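Local coordinates for CmeC (PDB 4MT4), which probably serves as the outer-membrane channel of a multidrug efflux pump, a trimeric outer membrane factor that joins a beta barrel to a long helical tunnel, at residues K61-H66 and Y146-A151; R131-A136 and V289-T294; G140-E145 and S278-T283; R272-S277 and Q359-T364; T283-L288 and K348-E353. All coordinates share one frame; numbering follows the deposited sequence.

Contact 1: residues K61-H66 and Y146-A151; sequences KLAFIH and YDYEAA
Tyr148 is the residue most covered where helices 58-79 and 129-195 run antiparallel, and its ring lies against Ala63 and Phe64. The closest backbone pair is Ala63 and Tyr148, whose CA atoms lie 5.2 Å apart. Such closeness suits alanine: its methyl takes little room and meets the tyrosine ring at CD1, with Ala63 CB 4.0 Å from Tyr148 CD1. The same methyl touches Ala151 CB at 3.6 Å, one turn further along the partner helix.

Beyond the alanine the two aromatic rings meet. In both residues CG stands anti to the backbone N (chi1 173° in Tyr148), and the two side chains run side by side in the same direction. The rings form an offset edge-to-face pair, planes 74° apart and centroids 5.7 Å apart, in which the edge of Phe64 is turned toward the face of Tyr148. The nearest ring atoms are Phe64 CD2 and Tyr148 CE1, 3.8 Å apart. Tyrosine adds a polar tip to this apolar packing, and its OH is hydrogen-bonded to Ser464.

Helix 456-463 covers the tyrosine through Ile460 and Glu463, Leu467 lies on Phe64, and helix 273-293 packs against helix 129-195 through contacts with Tyr146 and Ala150.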
# COMPACT_ATOMS: atom_id res chain seq x y z
N LYS B 61 15.32 0.12 11.76
CA LYS B 61 16.39 -0.79 11.37
C LYS B 61 16.37 -1.03 9.87
O LYS B 61 17.41 -1.03 9.22
CB LYS B 61 16.27 -2.12 12.12
CG LYS B 61 16.42 -2.01 13.63
CD LYS B 61 16.32 -3.37 14.31
CE LYS B 61 16.32 -3.23 15.82
NZ LYS B 61 16.23 -4.55 16.51
N LEU B 62 15.17 -1.24 9.33
CA LEU B 62 14.99 -1.44 7.89
C LEU B 62 15.51 -0.24 7.10
O LEU B 62 16.18 -0.40 6.08
CB LEU B 62 13.52 -1.68 7.56
CG LEU B 62 12.92 -3.03 7.96
CD1 LEU B 62 11.42 -3.04 7.72
CD2 LEU B 62 13.60 -4.16 7.20
N ALA B 63 15.19 0.95 7.59
CA ALA B 63 15.64 2.19 6.95
C ALA B 63 17.16 2.32 7.01
O ALA B 63 17.78 2.87 6.10
CB ALA B 63 14.98 3.39 7.61
N PHE B 64 17.75 1.81 8.09
CA PHE B 64 19.20 1.82 8.24
C PHE B 64 19.85 0.86 7.26
O PHE B 64 20.88 1.16 6.66
CB PHE B 64 19.60 1.47 9.68
CG PHE B 64 21.06 1.70 9.99
CD1 PHE B 64 21.99 0.71 9.79
CD2 PHE B 64 21.49 2.93 10.49
CE1 PHE B 64 23.33 0.92 10.07
CE2 PHE B 64 22.82 3.14 10.77
CZ PHE B 64 23.75 2.14 10.56
N ILE B 65 19.23 -0.31 7.09
CA ILE B 65 19.73 -1.34 6.19
C ILE B 65 19.62 -0.89 4.74
O ILE B 65 20.53 -1.11 3.94
CB ILE B 65 18.97 -2.66 6.39
CG1 ILE B 65 19.19 -3.20 7.81
CG2 ILE B 65 19.41 -3.70 5.36
CD1 ILE B 65 18.33 -4.39 8.15
N HIS B 66 18.50 -0.25 4.41
CA HIS B 66 18.29 0.29 3.07
C HIS B 66 19.39 1.29 2.71
O HIS B 66 19.81 1.37 1.55
CB HIS B 66 16.92 0.97 2.97
CG HIS B 66 15.77 0.02 3.03
ND1 HIS B 66 15.87 -1.30 2.63
CD2 HIS B 66 14.49 0.19 3.43
CE1 HIS B 66 14.71 -1.90 2.79
NE2 HIS B 66 13.85 -1.02 3.28
N TYR B 146 18.58 10.54 3.57
CA TYR B 146 17.46 11.42 3.86
C TYR B 146 16.21 10.61 4.18
O TYR B 146 15.37 11.04 4.98
CB TYR B 146 17.19 12.36 2.68
CG TYR B 146 18.30 13.36 2.43
CD1 TYR B 146 19.01 13.92 3.48
CD2 TYR B 146 18.63 13.75 1.13
CE1 TYR B 146 20.02 14.83 3.26
CE2 TYR B 146 19.63 14.67 0.90
CZ TYR B 146 20.33 15.21 1.97
OH TYR B 146 21.33 16.12 1.74
N ASP B 147 16.09 9.44 3.55
CA ASP B 147 14.99 8.53 3.84
C ASP B 147 15.10 7.97 5.26
O ASP B 147 14.10 7.70 5.91
CB ASP B 147 14.95 7.38 2.83
CG ASP B 147 14.31 7.79 1.51
OD1 ASP B 147 13.59 8.80 1.49
OD2 ASP B 147 14.53 7.08 0.50
N TYR B 148 16.34 7.80 5.72
CA TYR B 148 16.57 7.32 7.08
C TYR B 148 16.21 8.39 8.10
O TYR B 148 15.62 8.10 9.14
CB TYR B 148 18.03 6.91 7.27
CG TYR B 148 18.38 6.56 8.70
CD1 TYR B 148 17.99 5.35 9.26
CD2 TYR B 148 19.10 7.44 9.50
CE1 TYR B 148 18.31 5.03 10.57
CE2 TYR B 148 19.42 7.13 10.80
CZ TYR B 148 19.03 5.92 11.33
OH TYR B 148 19.35 5.60 12.64
N GLU B 149 16.56 9.64 7.79
CA GLU B 149 16.22 10.77 8.64
C GLU B 149 14.71 10.95 8.70
O GLU B 149 14.14 11.26 9.75
CB GLU B 149 16.88 12.05 8.13
CG GLU B 149 18.40 12.03 8.15
CD GLU B 149 18.98 12.30 9.53
OE1 GLU B 149 18.21 12.30 10.52
OE2 GLU B 149 20.20 12.53 9.62
N ALA B 150 14.05 10.76 7.56
CA ALA B 150 12.60 10.84 7.48
C ALA B 150 11.96 9.72 8.28
O ALA B 150 10.95 9.93 8.95
CB ALA B 150 12.15 10.78 6.03
N ALA B 151 12.55 8.54 8.21
CA ALA B 151 12.05 7.38 8.94
C ALA B 151 12.25 7.56 10.45
O ALA B 151 11.39 7.18 11.24
CB ALA B 151 12.73 6.11 8.47

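Contact 2: residues R131-A136 and V289-T294; sequences RDTYRA and VGVART
Gly290 is the first residue of 289-294 to meet helix 129-195, facing Asp132 in an antiparallel helix pair of the helical barrel that outer membrane factors share. With no side chain on Gly290, the Asp132 carboxylate can settle over its backbone, OD2 lying 4.1 Å from Gly290 CA. The segment axes are 8.8 Å apart at their closest and cross at -159°.

Next comes Val291, the most covered residue. Its branched side chain presents two methyls to the partner helix, and CG2, held anti to the carbonyl carbon while CG1 takes the place anti to N (chi1 174°), lies 3.6 Å from Asp132 CB. The beta-branched Thr133 crosses it at about a right angle and offers its hydroxyl side, although that oxygen is hydrogen-bonded to Lys129 O. Arg293, further on, turns to the N-terminal tail, its NH2 bonded to Leu3 O.

The carboxylate of Asp132 is well supplied with partners. Ser2 and Ser4 of the same tail bond to OD2, while OD1 receives a salt bridge from Arg135 NH1 at 2.9 Å, in the guanidinium plane. Across the helix pair itself, the closest approach is Thr133 OG1 to Val291 CG2, 3.5 Å.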
# COMPACT_ATOMS: atom_id res chain seq x y z
N ARG B 131 30.59 6.83 -15.31
CA ARG B 131 30.75 7.92 -14.37
C ARG B 131 29.39 8.39 -13.86
O ARG B 131 29.22 8.63 -12.67
CB ARG B 131 31.50 9.10 -15.00
CG ARG B 131 31.82 10.22 -14.01
CD ARG B 131 32.74 11.28 -14.62
NE ARG B 131 32.00 12.40 -15.19
CZ ARG B 131 31.79 13.55 -14.56
NH1 ARG B 131 31.11 14.52 -15.15
NH2 ARG B 131 32.26 13.73 -13.33
N ASP B 132 28.42 8.49 -14.77
CA ASP B 132 27.08 8.92 -14.40
C ASP B 132 26.29 7.80 -13.74
O ASP B 132 25.37 8.05 -12.96
CB ASP B 132 26.32 9.45 -15.63
CG ASP B 132 26.83 10.80 -16.09
OD1 ASP B 132 27.64 11.41 -15.36
OD2 ASP B 132 26.43 11.25 -17.18
N THR B 133 26.64 6.55 -14.06
CA THR B 133 26.06 5.41 -13.37
C THR B 133 26.46 5.47 -11.90
O THR B 133 25.66 5.19 -11.01
CB THR B 133 26.51 4.07 -13.99
OG1 THR B 133 26.06 3.98 -15.34
CG2 THR B 133 25.94 2.90 -13.19
N TYR B 134 27.71 5.85 -11.66
CA TYR B 134 28.24 6.02 -10.32
C TYR B 134 27.60 7.21 -9.61
O TYR B 134 27.22 7.12 -8.44
CB TYR B 134 29.76 6.19 -10.36
CG TYR B 134 30.37 6.63 -9.05
CD1 TYR B 134 30.58 5.71 -8.02
CD2 TYR B 134 30.75 7.95 -8.84
CE1 TYR B 134 31.14 6.10 -6.82
CE2 TYR B 134 31.31 8.35 -7.64
CZ TYR B 134 31.50 7.42 -6.63
OH TYR B 134 32.05 7.81 -5.44
N ARG B 135 27.47 8.32 -10.33
CA ARG B 135 26.89 9.54 -9.77
C ARG B 135 25.41 9.34 -9.43
O ARG B 135 24.90 9.93 -8.48
CB ARG B 135 27.04 10.71 -10.75
CG ARG B 135 28.48 11.18 -10.95
CD ARG B 135 28.61 11.95 -12.26
NE ARG B 135 28.87 13.37 -12.05
CZ ARG B 135 28.74 14.29 -13.00
NH1 ARG B 135 28.35 13.94 -14.22
NH2 ARG B 135 29.00 15.56 -12.73
N ALA B 136 24.73 8.51 -10.22
CA ALA B 136 23.33 8.19 -9.96
C ALA B 136 23.19 7.41 -8.66
O ALA B 136 22.29 7.66 -7.86
CB ALA B 136 22.73 7.41 -11.12
N VAL B 289 19.75 9.67 -17.40
CA VAL B 289 19.44 10.16 -18.73
C VAL B 289 20.73 10.22 -19.55
O VAL B 289 20.76 9.81 -20.71
CB VAL B 289 18.78 11.55 -18.70
CG1 VAL B 289 18.67 12.13 -20.10
CG2 VAL B 289 17.41 11.47 -18.04
N GLY B 290 21.79 10.70 -18.92
CA GLY B 290 23.10 10.76 -19.55
C GLY B 290 23.62 9.39 -19.91
O GLY B 290 24.16 9.20 -21.00
N VAL B 291 23.45 8.43 -19.00
CA VAL B 291 23.87 7.05 -19.23
C VAL B 291 23.18 6.47 -20.46
O VAL B 291 23.80 5.78 -21.27
CB VAL B 291 23.55 6.16 -18.01
CG1 VAL B 291 23.85 4.70 -18.31
CG2 VAL B 291 24.34 6.63 -16.79
N ALA B 292 21.89 6.75 -20.59
CA ALA B 292 21.09 6.24 -21.70
C ALA B 292 21.51 6.84 -23.03
O ALA B 292 21.44 6.19 -24.07
CB ALA B 292 19.61 6.49 -21.44
N ARG B 293 21.95 8.10 -22.99
CA ARG B 293 22.33 8.81 -24.21
C ARG B 293 23.70 8.39 -24.73
O ARG B 293 24.03 8.63 -25.90
CB ARG B 293 22.30 10.32 -23.98
CG ARG B 293 20.90 10.88 -23.73
CD ARG B 293 20.76 12.32 -24.18
NE ARG B 293 21.33 13.28 -23.24
CZ ARG B 293 20.73 14.41 -22.86
NH1 ARG B 293 19.53 14.71 -23.34
NH2 ARG B 293 21.32 15.22 -22.00
N THR B 294 24.50 7.76 -23.88
CA THR B 294 25.83 7.30 -24.27
C THR B 294 25.76 6.13 -25.24
O THR B 294 26.75 5.79 -25.90
CB THR B 294 26.68 6.88 -23.06
OG1 THR B 294 26.01 5.84 -22.34
CG2 THR B 294 26.92 8.06 -22.13

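Contact 3: residues G140-E145 and S278-T283; sequences GFKASE and SLEKLT
An antiparallel helix pair in the wall of the channel brings Ala143 of helix 129-195 against Glu280 and Lys281 of helix 273-293. The axes of the two segments approach to 8.0 Å, and the CA atoms of Ala143 and Glu280 are 5.3 Å apart. Alanine suits so narrow a gap, because its single methyl takes little of the space between the backbones. That methyl sits between two longer chains: Ala143 CB lies 3.8 Å from Glu280 CB and 3.7 Å from Lys281 CG.

Lys281 is extended beyond CG, so its methylenes run past the alanine and carry the ammonium group beyond it, toward Asp147 OD2, with which it makes a long, weak ion pair. Lysine suits this margin: its aliphatic part packs while the charge reaches out. Within the trimeric helical barrel, helix 129-195 has helix 58-79 on another flank, where Phe141 and Ser144 pack, while Leu279 and Leu282 of helix 273-293 face helix 339-405.

Glu280 behaves differently, for its chain bends at chi2 (-70°) and folds the carboxylate over the aliphatic part of Lys142. Glu280 CD is 3.8 Å from Lys142 CB, and OE2 is 3.8 Å from Lys142 CD. The lysine tip leads away, leaving Lys142 NZ 4.8 Å from Glu280 OE2; any attraction between them would therefore act at a distance, without a salt bridge.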
# COMPACT_ATOMS: atom_id res chain seq x y z
N GLY B 140 21.54 8.16 -5.14
CA GLY B 140 20.67 7.14 -4.57
C GLY B 140 21.01 6.89 -3.11
O GLY B 140 20.12 6.65 -2.29
N PHE B 141 22.30 6.95 -2.80
CA PHE B 141 22.76 6.77 -1.42
C PHE B 141 22.37 7.96 -0.56
O PHE B 141 21.92 7.79 0.57
CB PHE B 141 24.28 6.56 -1.38
CG PHE B 141 24.86 6.68 0.01
CD1 PHE B 141 24.64 5.68 0.94
CD2 PHE B 141 25.61 7.79 0.37
CE1 PHE B 141 25.17 5.79 2.22
CE2 PHE B 141 26.13 7.90 1.64
CZ PHE B 141 25.91 6.90 2.57
N LYS B 142 22.56 9.16 -1.09
CA LYS B 142 22.19 10.38 -0.39
C LYS B 142 20.69 10.42 -0.12
O LYS B 142 20.24 10.94 0.90
CB LYS B 142 22.61 11.62 -1.18
CG LYS B 142 24.10 11.89 -1.17
CD LYS B 142 24.42 13.24 -1.82
CE LYS B 142 25.90 13.57 -1.71
NZ LYS B 142 26.21 14.91 -2.28
N ALA B 143 19.92 9.87 -1.05
CA ALA B 143 18.47 9.78 -0.90
C ALA B 143 18.11 8.80 0.20
O ALA B 143 17.14 9.00 0.94
CB ALA B 143 17.82 9.38 -2.21
N SER B 144 18.90 7.73 0.33
CA SER B 144 18.67 6.73 1.36
C SER B 144 18.99 7.28 2.74
O SER B 144 18.41 6.87 3.74
CB SER B 144 19.51 5.47 1.09
OG SER B 144 20.89 5.74 1.22
N GLU B 145 19.93 8.23 2.79
CA GLU B 145 20.28 8.88 4.04
C GLU B 145 19.15 9.79 4.51
O GLU B 145 18.80 9.82 5.69
CB GLU B 145 21.58 9.69 3.89
CG GLU B 145 22.83 8.84 3.83
CD GLU B 145 24.10 9.68 3.78
OE1 GLU B 145 24.16 10.62 2.96
OE2 GLU B 145 25.02 9.40 4.57
N SER B 278 13.53 13.42 -2.01
CA SER B 278 12.85 13.54 -3.29
C SER B 278 13.72 14.29 -4.29
O SER B 278 13.69 14.01 -5.49
CB SER B 278 11.50 14.25 -3.11
OG SER B 278 10.69 14.11 -4.26
N LEU B 279 14.52 15.23 -3.79
CA LEU B 279 15.45 15.97 -4.63
C LEU B 279 16.54 15.06 -5.18
O LEU B 279 16.80 15.05 -6.39
CB LEU B 279 16.08 17.13 -3.84
CG LEU B 279 17.12 17.95 -4.60
CD1 LEU B 279 16.45 18.80 -5.67
CD2 LEU B 279 17.96 18.81 -3.66
N GLU B 280 17.17 14.29 -4.30
CA GLU B 280 18.27 13.42 -4.69
C GLU B 280 17.84 12.33 -5.66
O GLU B 280 18.61 11.92 -6.52
CB GLU B 280 18.90 12.79 -3.45
CG GLU B 280 19.62 13.78 -2.54
CD GLU B 280 20.89 14.34 -3.14
OE1 GLU B 280 21.39 13.78 -4.15
OE2 GLU B 280 21.41 15.34 -2.60
N LYS B 281 16.61 11.87 -5.51
CA LYS B 281 16.07 10.86 -6.42
C LYS B 281 15.83 11.46 -7.80
O LYS B 281 15.80 10.74 -8.80
CB LYS B 281 14.79 10.26 -5.85
CG LYS B 281 15.01 9.39 -4.63
CD LYS B 281 13.71 8.85 -4.07
CE LYS B 281 13.95 8.04 -2.81
NZ LYS B 281 12.69 7.47 -2.26
N LEU B 282 15.67 12.77 -7.85
CA LEU B 282 15.48 13.48 -9.11
C LEU B 282 16.80 13.62 -9.86
O LEU B 282 16.86 13.40 -11.07
CB LEU B 282 14.85 14.85 -8.88
CG LEU B 282 14.75 15.78 -10.09
CD1 LEU B 282 13.97 15.13 -11.22
CD2 LEU B 282 14.12 17.11 -9.69
N THR B 283 17.87 13.99 -9.14
CA THR B 283 19.19 14.10 -9.75
C THR B 283 19.70 12.73 -10.17
O THR B 283 20.48 12.60 -11.11
CB THR B 283 20.23 14.73 -8.80
OG1 THR B 283 20.98 13.69 -8.15
CG2 THR B 283 19.55 15.59 -7.75

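Contact 4: residues R272-S277 and Q359-T364; sequences RPDIGS and QNTLIT
The first turn of helix 273-293 runs antiparallel to helix 339-405 (166° between the segment axes, 9.5 Å apart at their closest), with Ile275 and Thr361 nearest in backbone at a CA separation of 6.3 Å. Branched side chains and a water lie between the helices. Thr361 turns its methyl to the partner helix: CG2 is 3.6 Å from Asp274 OD2. Its hydroxyl bonds instead to Asn357 O in its own helix. Deeper in, Ile275 CD1 and Leu362 CD2 meet at 4.2 Å, the two apolar chains crossing at about a right angle.

In the helical barrel of this channel, helix 339-405 also faces the third subunit, where Gln359 and Asn360 pack on Asn58 and Ile363 on Ile243 of that neighbouring copy. Asp274 lies in the first turn after the N-cap residue Arg272, where an aspartate can probably be stabilised by the helix dipole. With chi1 at 60°, its CG takes the crowded position between N and the carbonyl carbon, and Arg272 grips the carboxylate side-on. Arg272 NE donates to the syn lone pair of Asp274 OD1 at 3.1 Å, while NH2, which also pairs with Glu368, meets OD2 from above the carboxylate plane at 2.8 Å. A water then donates to both Asp274 OD2 and Thr361 O, 2.8 and 2.9 Å away, linking the helices.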
# COMPACT_ATOMS: atom_id res chain seq x y z
N ARG B 272 13.33 19.73 5.69
CA ARG B 272 12.53 18.51 5.63
C ARG B 272 13.27 17.40 4.88
O ARG B 272 13.65 17.58 3.72
CB ARG B 272 11.17 18.78 4.97
CG ARG B 272 10.17 19.49 5.87
CD ARG B 272 8.81 19.60 5.19
NE ARG B 272 8.25 18.29 4.88
CZ ARG B 272 7.07 17.85 5.32
NH1 ARG B 272 6.31 18.64 6.08
NH2 ARG B 272 6.65 16.64 4.99
N PRO B 273 13.47 16.26 5.54
CA PRO B 273 14.20 15.11 4.98
C PRO B 273 13.54 14.54 3.72
O PRO B 273 14.25 14.11 2.81
CB PRO B 273 14.16 14.08 6.12
CG PRO B 273 13.96 14.88 7.35
CD PRO B 273 13.08 16.03 6.95
N ASP B 274 12.21 14.56 3.67
CA ASP B 274 11.49 13.98 2.54
C ASP B 274 11.67 14.82 1.28
O ASP B 274 11.65 14.28 0.17
CB ASP B 274 10.01 13.82 2.88
CG ASP B 274 9.33 15.13 3.21
OD1 ASP B 274 10.02 16.06 3.69
OD2 ASP B 274 8.11 15.24 2.99
N ILE B 275 11.83 16.12 1.45
CA ILE B 275 12.07 17.01 0.32
C ILE B 275 13.47 16.79 -0.23
O ILE B 275 13.67 16.76 -1.45
CB ILE B 275 11.90 18.50 0.72
CG1 ILE B 275 10.46 18.77 1.15
CG2 ILE B 275 12.28 19.40 -0.44
CD1 ILE B 275 10.18 20.23 1.47
N GLY B 276 14.44 16.62 0.66
CA GLY B 276 15.81 16.35 0.27
C GLY B 276 15.94 15.00 -0.42
O GLY B 276 16.64 14.87 -1.43
N SER B 277 15.26 14.00 0.12
CA SER B 277 15.23 12.67 -0.47
C SER B 277 14.64 12.71 -1.87
O SER B 277 15.17 12.10 -2.80
CB SER B 277 14.43 11.70 0.40
OG SER B 277 14.16 10.50 -0.29
N GLN B 359 7.47 17.56 -7.00
CA GLN B 359 6.41 18.55 -6.92
C GLN B 359 5.37 18.15 -5.88
O GLN B 359 4.96 18.95 -5.04
CB GLN B 359 5.75 18.75 -8.28
CG GLN B 359 6.69 19.19 -9.39
CD GLN B 359 6.81 20.70 -9.50
OE1 GLN B 359 7.23 21.37 -8.55
NE2 GLN B 359 6.44 21.25 -10.65
N ASN B 360 4.95 16.88 -5.94
CA ASN B 360 3.93 16.36 -5.04
C ASN B 360 4.39 16.34 -3.59
O ASN B 360 3.59 16.56 -2.68
CB ASN B 360 3.52 14.95 -5.48
CG ASN B 360 2.23 14.49 -4.83
OD1 ASN B 360 1.14 14.82 -5.28
ND2 ASN B 360 2.35 13.71 -3.76
N THR B 361 5.68 16.08 -3.38
CA THR B 361 6.26 16.11 -2.05
C THR B 361 6.27 17.54 -1.51
O THR B 361 6.05 17.78 -0.32
CB THR B 361 7.70 15.55 -2.04
OG1 THR B 361 7.70 14.23 -2.58
CG2 THR B 361 8.26 15.51 -0.62
N LEU B 362 6.52 18.50 -2.40
CA LEU B 362 6.51 19.91 -2.04
C LEU B 362 5.10 20.37 -1.66
O LEU B 362 4.90 21.01 -0.62
CB LEU B 362 7.05 20.77 -3.19
CG LEU B 362 8.40 21.46 -2.97
CD1 LEU B 362 8.75 22.32 -4.17
CD2 LEU B 362 8.38 22.29 -1.70
N ILE B 363 4.13 20.04 -2.51
CA ILE B 363 2.74 20.43 -2.29
C ILE B 363 2.18 19.85 -0.99
O ILE B 363 1.53 20.55 -0.22
CB ILE B 363 1.84 19.98 -3.47
CG1 ILE B 363 2.31 20.61 -4.78
CG2 ILE B 363 0.38 20.32 -3.20
CD1 ILE B 363 2.59 22.09 -4.69
N THR B 364 2.45 18.57 -0.76
CA THR B 364 1.99 17.88 0.44
C THR B 364 2.60 18.48 1.70
O THR B 364 1.90 18.70 2.69
CB THR B 364 2.33 16.37 0.38
OG1 THR B 364 1.60 15.76 -0.69
CG2 THR B 364 1.97 15.69 1.69
O HOH W 1 5.71 15.52 1.54

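Contact 5: residues T283-L288 and K348-E353; sequences TQQNYL and KLNKDE
A bridging water ties Gln285 to Asn350, donating to Gln285 OE1 at 2.9 Å and accepting from Asn350 ND2 at 2.8 Å. It spans helices 273-293 and 339-405, which pack antiparallel in the helical barrel of the outer membrane factor, with segment axes 8.3 Å apart. The match of partners is apt: one amide offers its oxygen and the other its nitrogen, so a single water can donate to the first and accept from the second.

Gln285 also supplies most of the packing on its helix. Its CA is 4.9 Å from that of Lys351, close enough for Gln285 CB to rest 3.7 Å from Lys351 CA. The chain then bends at chi2 (-61°), which folds the amide across Asn350 and sets Gln285 OE1 3.3 Å from Asn350 CB. The two amide planes are 70° apart.

On another side of the pair, Lys351 and Asn286 lie alongside one another, pointing the same way. The lysine chain is fully extended, so its ammonium reaches the asparagine amide, whose other atom, ND2, bonds to Pro5 O; the amide thus has a partner at each end. Leu7 of the same N-terminal tail packs on both side chains. From helix 339-405, Glu353 reaches the third subunit through a hydrogen bond to Gln69 of that copy. The direct bond between helices runs from Lys351 NZ to Asn286 OD1 over 3.0 Å, the ammonium nitrogen tilted 19° from the carbonyl plane.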
# COMPACT_ATOMS: atom_id res chain seq x y z
N THR B 283 17.87 13.99 -9.14
CA THR B 283 19.19 14.10 -9.75
C THR B 283 19.70 12.73 -10.17
O THR B 283 20.48 12.60 -11.11
CB THR B 283 20.23 14.73 -8.80
OG1 THR B 283 20.98 13.69 -8.15
CG2 THR B 283 19.55 15.59 -7.75
N GLN B 284 19.26 11.71 -9.44
CA GLN B 284 19.63 10.34 -9.75
C GLN B 284 19.12 9.94 -11.13
O GLN B 284 19.86 9.40 -11.94
CB GLN B 284 19.08 9.38 -8.69
CG GLN B 284 19.30 7.92 -9.01
CD GLN B 284 18.75 6.99 -7.94
OE1 GLN B 284 17.76 7.31 -7.28
NE2 GLN B 284 19.39 5.85 -7.76
N GLN B 285 17.85 10.23 -11.38
CA GLN B 285 17.23 9.93 -12.66
C GLN B 285 17.82 10.81 -13.77
O GLN B 285 17.90 10.39 -14.92
CB GLN B 285 15.71 10.13 -12.59
CG GLN B 285 15.02 9.17 -11.63
CD GLN B 285 15.21 7.72 -12.03
OE1 GLN B 285 15.11 7.37 -13.20
NE2 GLN B 285 15.49 6.87 -11.05
N ASN B 286 18.23 12.02 -13.40
CA ASN B 286 18.83 12.94 -14.35
C ASN B 286 20.17 12.43 -14.86
O ASN B 286 20.50 12.58 -16.03
CB ASN B 286 19.00 14.32 -13.71
CG ASN B 286 19.57 15.35 -14.68
OD1 ASN B 286 18.88 15.81 -15.59
ND2 ASN B 286 20.83 15.71 -14.48
N TYR B 287 20.93 11.81 -13.96
CA TYR B 287 22.21 11.21 -14.32
C TYR B 287 22.01 10.00 -15.22
O TYR B 287 22.83 9.72 -16.10
CB TYR B 287 22.98 10.80 -13.06
CG TYR B 287 23.71 11.94 -12.38
CD1 TYR B 287 24.51 12.82 -13.12
CD2 TYR B 287 23.60 12.15 -11.01
CE1 TYR B 287 25.17 13.86 -12.50
CE2 TYR B 287 24.26 13.20 -10.39
CZ TYR B 287 25.04 14.05 -11.14
OH TYR B 287 25.70 15.08 -10.51
N LEU B 288 20.92 9.28 -15.00
CA LEU B 288 20.61 8.08 -15.78
C LEU B 288 20.17 8.43 -17.20
O LEU B 288 20.21 7.58 -18.09
CB LEU B 288 19.53 7.25 -15.08
CG LEU B 288 19.97 6.59 -13.78
CD1 LEU B 288 18.83 5.79 -13.17
CD2 LEU B 288 21.19 5.70 -14.02
N LYS B 348 14.19 9.70 -19.97
CA LYS B 348 13.76 11.08 -19.77
C LYS B 348 12.40 11.13 -19.09
O LYS B 348 12.10 12.06 -18.35
CB LYS B 348 13.72 11.82 -21.11
CG LYS B 348 15.10 12.09 -21.70
CD LYS B 348 15.06 12.33 -23.20
CE LYS B 348 14.68 13.75 -23.55
NZ LYS B 348 14.86 14.02 -25.01
N LEU B 349 11.58 10.11 -19.35
CA LEU B 349 10.26 10.01 -18.72
C LEU B 349 10.39 9.59 -17.26
O LEU B 349 9.58 9.98 -16.42
CB LEU B 349 9.38 9.03 -19.49
CG LEU B 349 8.95 9.49 -20.89
CD1 LEU B 349 8.36 8.34 -21.69
CD2 LEU B 349 7.95 10.64 -20.79
N ASN B 350 11.40 8.79 -16.97
CA ASN B 350 11.69 8.39 -15.59
C ASN B 350 12.11 9.60 -14.77
O ASN B 350 11.77 9.72 -13.59
CB ASN B 350 12.78 7.33 -15.54
CG ASN B 350 12.37 6.03 -16.20
OD1 ASN B 350 11.19 5.81 -16.49
ND2 ASN B 350 13.33 5.14 -16.43
N LYS B 351 12.85 10.50 -15.41
CA LYS B 351 13.24 11.76 -14.78
C LYS B 351 12.03 12.64 -14.54
O LYS B 351 11.90 13.26 -13.48
CB LYS B 351 14.27 12.49 -15.64
CG LYS B 351 14.64 13.86 -15.11
CD LYS B 351 15.42 14.67 -16.13
CE LYS B 351 15.62 16.09 -15.64
NZ LYS B 351 16.35 16.92 -16.64
N ASP B 352 11.14 12.70 -15.52
CA ASP B 352 9.90 13.48 -15.40
C ASP B 352 9.06 12.96 -14.25
O ASP B 352 8.46 13.74 -13.50
CB ASP B 352 9.10 13.42 -16.71
CG ASP B 352 9.83 14.06 -17.88
OD1 ASP B 352 10.82 14.79 -17.64
OD2 ASP B 352 9.42 13.84 -19.03
N GLU B 353 9.00 11.64 -14.11
CA GLU B 353 8.25 11.01 -13.02
C GLU B 353 8.84 11.40 -11.67
O GLU B 353 8.11 11.67 -10.72
CB GLU B 353 8.26 9.49 -13.18
CG GLU B 353 7.53 8.74 -12.08
CD GLU B 353 7.45 7.25 -12.33
OE1 GLU B 353 8.06 6.77 -13.31
OE2 GLU B 353 6.76 6.56 -11.55
O HOH W 2 15.90 6.08 -15.68

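How the contacts relate
Four helices lie side by side, and the five contacts join them in order: contact 1 links 58-79 to 129-195, contacts 2 and 3 link 129-195 to 273-293, and contacts 4 and 5 link 273-293 to 339-405. Centres of contacts 2 and 5 are about 10 Å apart, and those of 3 and 4 about 11 Å. Contacts 1 and 3 meet through the long pair of Asp147 OD2 and Lys281 NZ, 3.3 Å apart. The second subunit borders contact 1, the third contacts 4 and 5. Contact 2 lies toward the bound diester: the Asp132 side chain is about 10 Å from this ligand, which lies at Cys1, Ile124, Asp125 and Leu126.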